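Local coordinates for Vv2_1132 (Vibrio vulnificus CMCP6, PDB 5Y9S), which probably regulates transcription as a tetrameric LysR-type factor, pairing a DNA-binding helix-turn-helix domain with a regulatory domain of the periplasmic-binding-protein type, at residues 102-107 with 131-136; 179-184 with 274-279. One frame throughout, in Å; residues are numbered along the deposited sequence.

Contact 1. Residues 102-107 with 131-136; sequences RIVCLH and SVTPSV
The imidazole of H107 takes P134 over one face: the proline CB stands 3.8 Å from the centroid of the H107 ring and only 9° off its normal, a CH-pi contact with the two side chains set roughly perpendicular. V136 reaches the same ring obliquely, its CG1 3.8 Å from H107 CE1. With chi1 at -80°, CG of H107 stands anti to its own carbonyl carbon and beside the backbone N, bringing the ring up to P134. These groups meet at the C-terminal ends of the two parallel strands of a beta-alpha-beta unit in the LysR regulatory domain, 100-105 and 129-134, which helices between residues 107 and 125 connect. The ladder is laced by I103, whose N donates to S131 O (2.8 Å) and whose O accepts from T133 N (2.9 Å). One sheet face, bearing I103, C105 and V132, is buried under L114 and F118 of helix 114-120. I103 CB meets V132 CG2 at 4.1 Å there. The R102 guanidinium turns off to form a salt bridge with D152. Strand 129-134 also pairs with a parallel strand of the second subunit, so the sheet crosses the interface; S131 OG is hydrogen-bonded to OE2 of E231 of that subunit. Beyond the regular ladder, S135 N still donates to C105 O (2.7 Å, 141° at the hydrogen), while S135 CB lies 3.7 Å from V104 CG2, the methyl branch that V104 holds anti to its backbone N.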
loop_
_atom_site.group_PDB
_atom_site.type_symbol
_atom_site.label_atom_id
_atom_site.label_comp_id
_atom_site.label_asym_id
_atom_site.label_seq_id
_atom_site.Cartn_x
_atom_site.Cartn_y
_atom_site.Cartn_z
ATOM N N ARG D 102 3.861 -6.498 33.438
ATOM C CA ARG D 102 3.058 -6.279 32.235
ATOM C C ARG D 102 1.800 -7.131 32.337
ATOM O O ARG D 102 1.886 -8.349 32.513
ATOM C CB ARG D 102 3.851 -6.632 30.974
ATOM C CG ARG D 102 4.757 -5.508 30.455
ATOM C CD ARG D 102 6.006 -6.037 29.720
ATOM N NE ARG D 102 6.506 -7.302 30.272
ATOM C CZ ARG D 102 7.293 -8.152 29.614
ATOM N NH1 ARG D 102 7.699 -9.272 30.197
ATOM N NH2 ARG D 102 7.668 -7.892 28.361
ATOM N N ILE D 103 0.635 -6.492 32.251
ATOM C CA ILE D 103 -0.641 -7.157 32.484
ATOM C C ILE D 103 -1.540 -6.896 31.288
ATOM O O ILE D 103 -1.652 -5.754 30.830
ATOM C CB ILE D 103 -1.301 -6.670 33.786
ATOM C CG1 ILE D 103 -0.423 -7.045 34.992
ATOM C CG2 ILE D 103 -2.675 -7.257 33.907
ATOM C CD1 ILE D 103 -0.743 -6.304 36.270
ATOM N N VAL D 104 -2.146 -7.955 30.761
ATOM C CA VAL D 104 -3.100 -7.875 29.661
ATOM C C VAL D 104 -4.416 -8.476 30.142
ATOM O O VAL D 104 -4.415 -9.427 30.933
ATOM C CB VAL D 104 -2.586 -8.617 28.407
ATOM C CG1 VAL D 104 -2.360 -10.088 28.713
ATOM C CG2 VAL D 104 -3.563 -8.498 27.268
ATOM N N CYS D 105 -5.530 -7.915 29.680
ATOM C CA CYS D 105 -6.858 -8.405 30.039
ATOM C C CYS D 105 -7.891 -7.698 29.178
ATOM O O CYS D 105 -7.574 -6.802 28.390
ATOM C CB CYS D 105 -7.180 -8.166 31.508
ATOM S SG CYS D 105 -7.055 -6.414 31.954
ATOM N N LEU D 106 -9.139 -8.108 29.361
ATOM C CA LEU D 106 -10.245 -7.444 28.701
ATOM C C LEU D 106 -10.471 -6.076 29.329
ATOM O O LEU D 106 -10.077 -5.820 30.474
ATOM C CB LEU D 106 -11.516 -8.287 28.799
ATOM C CG LEU D 106 -11.452 -9.595 28.009
ATOM C CD1 LEU D 106 -10.829 -10.742 28.855
ATOM C CD2 LEU D 106 -12.830 -9.946 27.469
ATOM N N HIS D 107 -11.136 -5.201 28.562
ATOM C CA HIS D 107 -11.378 -3.828 29.003
ATOM C C HIS D 107 -12.125 -3.784 30.326
ATOM O O HIS D 107 -11.786 -2.987 31.211
ATOM C CB HIS D 107 -12.176 -3.066 27.948
ATOM C CG HIS D 107 -11.349 -2.559 26.812
ATOM N ND1 HIS D 107 -10.754 -3.396 25.894
ATOM C CD2 HIS D 107 -11.014 -1.299 26.448
ATOM C CE1 HIS D 107 -10.095 -2.673 25.006
ATOM N NE2 HIS D 107 -10.237 -1.395 25.320
ATOM N N SER D 131 1.759 -2.089 34.568
ATOM C CA SER D 131 1.384 -1.637 33.234
ATOM C C SER D 131 0.262 -2.532 32.717
ATOM O O SER D 131 0.489 -3.708 32.417
ATOM C CB SER D 131 2.585 -1.656 32.287
ATOM O OG SER D 131 2.188 -1.309 30.963
ATOM N N VAL D 132 -0.933 -1.963 32.584
ATOM C CA VAL D 132 -2.156 -2.698 32.274
ATOM C C VAL D 132 -2.621 -2.276 30.886
ATOM O O VAL D 132 -3.082 -1.145 30.702
ATOM C CB VAL D 132 -3.246 -2.418 33.316
ATOM C CG1 VAL D 132 -4.586 -3.003 32.868
ATOM C CG2 VAL D 132 -2.833 -2.951 34.689
ATOM N N THR D 133 -2.496 -3.162 29.896
ATOM C CA THR D 133 -3.006 -2.854 28.563
ATOM C C THR D 133 -4.222 -3.712 28.265
ATOM O O THR D 133 -4.074 -4.902 27.937
ATOM C CB THR D 133 -1.944 -3.073 27.489
ATOM O OG1 THR D 133 -2.009 -4.431 27.044
ATOM C CG2 THR D 133 -0.572 -2.779 28.038
ATOM N N PRO D 134 -5.437 -3.159 28.333
ATOM C CA PRO D 134 -6.613 -3.937 27.946
ATOM C C PRO D 134 -6.515 -4.289 26.475
ATOM O O PRO D 134 -5.929 -3.549 25.685
ATOM C CB PRO D 134 -7.783 -2.989 28.222
ATOM C CG PRO D 134 -7.181 -1.762 28.856
ATOM C CD PRO D 134 -5.751 -1.733 28.472
ATOM N N SER D 135 -7.093 -5.430 26.105
ATOM C CA SER D 135 -6.906 -5.954 24.759
ATOM C C SER D 135 -8.134 -6.742 24.333
ATOM O O SER D 135 -8.685 -7.515 25.121
ATOM C CB SER D 135 -5.664 -6.854 24.692
ATOM O OG SER D 135 -5.586 -7.541 23.450
ATOM N N VAL D 136 -8.554 -6.550 23.082
ATOM C CA VAL D 136 -9.609 -7.372 22.496
ATOM C C VAL D 136 -9.042 -8.462 21.603
ATOM O O VAL D 136 -9.807 -9.153 20.926
ATOM C CB VAL D 136 -10.644 -6.533 21.714
ATOM C CG1 VAL D 136 -11.196 -5.419 22.577
ATOM C CG2 VAL D 136 -10.044 -5.970 20.410
#

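Contact 2. Residues 179-184 with 274-279; sequences SEKVVP and EWQIPI
V182 sets its chi1 at 168°, which sends CG1 anti to the backbone N and leaves CG2 beside that N, where it meets I279 CD1 at 3.6 Å; the two side chains pass each other at a slant. E180, on the same sheet face, has CG between its backbone N and carbonyl carbon (chi1 64°), and the chain beyond runs extended beside I279, in the same direction, with E180 CG 3.8 Å from I279 CG2. The carboxylate is carried past the isoleucine, and its OE1 is hydrogen-bonded to H254. These residues belong to an antiparallel ladder between the long strands 172-186 and 277-286, consistent with the paired crossover strands that link the two subdomains of a LysR regulatory domain. E180 and I279 form a hydrogen-bonded pair, E180 N to I279 O at 3.0 Å and I279 N to E180 O at 2.9 Å. V182 and I277 form another, in which I277 N donates to V182 O at 3.0 Å. Between them, K181 faces P278 as a non-hydrogen-bonded pair, a place where the proline's missing N-H costs the ladder no bond. The K181 chain bends at chi2, and its CD comes 4.0 Å from P278 CA. Farther on, Q276 lays its extended chain across V183, whose CG1 is 3.9 Å from Q276 CD. V182 touches W250 and E180 touches P252 of strand 248-252, which flanks strand 172-186 on its other side; E180 also touches M253 just beyond it. I277 rests on V214 and V218, and I279 on F210 and L211, of helix 210-220, and both V183 and Q276 touch I267 of strand 266-267.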
loop_
_atom_site.group_PDB
_atom_site.type_symbol
_atom_site.label_atom_id
_atom_site.label_comp_id
_atom_site.label_asym_id
_atom_site.label_seq_id
_atom_site.Cartn_x
_atom_site.Cartn_y
_atom_site.Cartn_z
ATOM N N SER D 179 -14.056 -16.294 42.485
ATOM C CA SER D 179 -15.258 -17.014 42.094
ATOM C C SER D 179 -16.455 -16.230 42.610
ATOM O O SER D 179 -16.446 -15.755 43.751
ATOM C CB SER D 179 -15.267 -18.445 42.645
ATOM O OG SER D 179 -14.579 -19.337 41.784
ATOM N N GLU D 180 -17.468 -16.076 41.769
ATOM C CA GLU D 180 -18.610 -15.233 42.094
ATOM C C GLU D 180 -19.750 -15.625 41.170
ATOM O O GLU D 180 -19.658 -16.603 40.421
ATOM C CB GLU D 180 -18.264 -13.747 41.944
ATOM C CG GLU D 180 -17.937 -13.354 40.509
ATOM C CD GLU D 180 -17.655 -11.862 40.344
ATOM O OE1 GLU D 180 -17.027 -11.469 39.328
ATOM O OE2 GLU D 180 -18.051 -11.079 41.233
ATOM N N LYS D 181 -20.827 -14.852 41.211
ATOM C CA LYS D 181 -21.979 -15.095 40.363
ATOM C C LYS D 181 -22.230 -13.884 39.473
ATOM O O LYS D 181 -21.830 -12.751 39.785
ATOM C CB LYS D 181 -23.229 -15.411 41.200
ATOM C CG LYS D 181 -23.028 -16.460 42.323
ATOM C CD LYS D 181 -23.258 -17.894 41.822
ATOM C CE LYS D 181 -23.718 -18.837 42.940
ATOM N NZ LYS D 181 -25.094 -19.365 42.683
ATOM N N VAL D 182 -22.870 -14.144 38.345
ATOM C CA VAL D 182 -23.410 -13.104 37.489
ATOM C C VAL D 182 -24.887 -12.967 37.838
ATOM O O VAL D 182 -25.659 -13.912 37.665
ATOM C CB VAL D 182 -23.209 -13.441 36.005
ATOM C CG1 VAL D 182 -24.023 -12.496 35.153
ATOM C CG2 VAL D 182 -21.715 -13.386 35.642
ATOM N N VAL D 183 -25.284 -11.812 38.357
ATOM C CA VAL D 183 -26.618 -11.687 38.953
ATOM C C VAL D 183 -27.475 -10.676 38.212
ATOM O O VAL D 183 -26.947 -9.718 37.639
ATOM C CB VAL D 183 -26.522 -11.314 40.433
ATOM C CG1 VAL D 183 -25.690 -12.369 41.166
ATOM C CG2 VAL D 183 -25.943 -9.900 40.595
ATOM N N PRO D 184 -28.790 -10.864 38.169
ATOM C CA PRO D 184 -29.661 -9.850 37.560
ATOM C C PRO D 184 -29.892 -8.712 38.545
ATOM O O PRO D 184 -30.235 -8.948 39.707
ATOM C CB PRO D 184 -30.953 -10.618 37.277
ATOM C CG PRO D 184 -30.987 -11.674 38.362
ATOM C CD PRO D 184 -29.544 -12.040 38.645
ATOM N N GLU D 274 -30.662 -20.027 41.492
ATOM C CA GLU D 274 -30.187 -20.722 40.304
ATOM C C GLU D 274 -30.372 -19.911 39.027
ATOM O O GLU D 274 -30.102 -20.431 37.941
ATOM C CB GLU D 274 -30.882 -22.081 40.175
ATOM C CG GLU D 274 -32.296 -21.999 39.658
ATOM C CD GLU D 274 -33.244 -21.411 40.673
ATOM O OE1 GLU D 274 -33.100 -21.726 41.873
ATOM O OE2 GLU D 274 -34.127 -20.626 40.274
ATOM N N TRP D 275 -30.837 -18.667 39.130
ATOM C CA TRP D 275 -30.798 -17.696 38.043
ATOM C C TRP D 275 -29.544 -16.841 38.092
ATOM O O TRP D 275 -29.366 -15.955 37.245
ATOM C CB TRP D 275 -32.033 -16.792 38.102
ATOM C CG TRP D 275 -33.317 -17.512 37.879
ATOM C CD1 TRP D 275 -33.511 -18.864 37.862
ATOM C CD2 TRP D 275 -34.593 -16.921 37.620
ATOM N NE1 TRP D 275 -34.830 -19.149 37.616
ATOM C CE2 TRP D 275 -35.516 -17.974 37.465
ATOM C CE3 TRP D 275 -35.045 -15.606 37.507
ATOM C CZ2 TRP D 275 -36.866 -17.751 37.204
ATOM C CZ3 TRP D 275 -36.386 -15.386 37.252
ATOM C CH2 TRP D 275 -37.280 -16.454 37.100
ATOM N N GLN D 276 -28.698 -17.066 39.088
ATOM C CA GLN D 276 -27.405 -16.413 39.205
ATOM C C GLN D 276 -26.342 -17.372 38.681
ATOM O O GLN D 276 -26.231 -18.507 39.161
ATOM C CB GLN D 276 -27.151 -16.012 40.662
ATOM C CG GLN D 276 -28.435 -15.514 41.341
ATOM C CD GLN D 276 -28.220 -14.916 42.721
ATOM O OE1 GLN D 276 -28.984 -14.054 43.164
ATOM N NE2 GLN D 276 -27.184 -15.373 43.410
ATOM N N ILE D 277 -25.576 -16.919 37.696
ATOM C CA ILE D 277 -24.707 -17.791 36.913
ATOM C C ILE D 277 -23.311 -17.753 37.518
ATOM O O ILE D 277 -22.718 -16.666 37.599
ATOM C CB ILE D 277 -24.664 -17.376 35.440
ATOM C CG1 ILE D 277 -26.075 -17.337 34.859
ATOM C CG2 ILE D 277 -23.802 -18.355 34.684
ATOM C CD1 ILE D 277 -26.195 -16.473 33.652
ATOM N N PRO D 278 -22.736 -18.900 37.906
ATOM C CA PRO D 278 -21.389 -18.906 38.489
ATOM C C PRO D 278 -20.325 -18.626 37.444
ATOM O O PRO D 278 -20.455 -19.009 36.280
ATOM C CB PRO D 278 -21.246 -20.332 39.028
ATOM C CG PRO D 278 -22.046 -21.157 38.082
ATOM C CD PRO D 278 -23.252 -20.272 37.726
ATOM N N ILE D 279 -19.238 -18.001 37.889
ATOM C CA ILE D 279 -18.195 -17.545 36.985
ATOM C C ILE D 279 -16.892 -17.433 37.765
ATOM O O ILE D 279 -16.889 -17.098 38.955
ATOM C CB ILE D 279 -18.614 -16.210 36.323
ATOM C CG1 ILE D 279 -18.196 -16.181 34.878
ATOM C CG2 ILE D 279 -18.083 -14.990 37.065
ATOM C CD1 ILE D 279 -18.897 -15.087 34.176
#

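Overall arrangement
Both contacts belong to the LysR substrate-binding domain and to one mixed sheet, but lie in different parts of it. Their centres are 24 Å apart and their nearest atoms about 10 Å apart, without touching. Strand 153-157 connects them: it runs parallel to strand 100-105 of contact 1 and antiparallel to strand 277-286, which enters contact 2. Both segments of contact 1 precede those of contact 2 in the sequence, and it is contact 1 that borders the second subunit. Contact 2 touches no other chain of the assembly. In related regulators the effector pocket lies between the two subdomains joined by such crossover strands; no ligand defines one here.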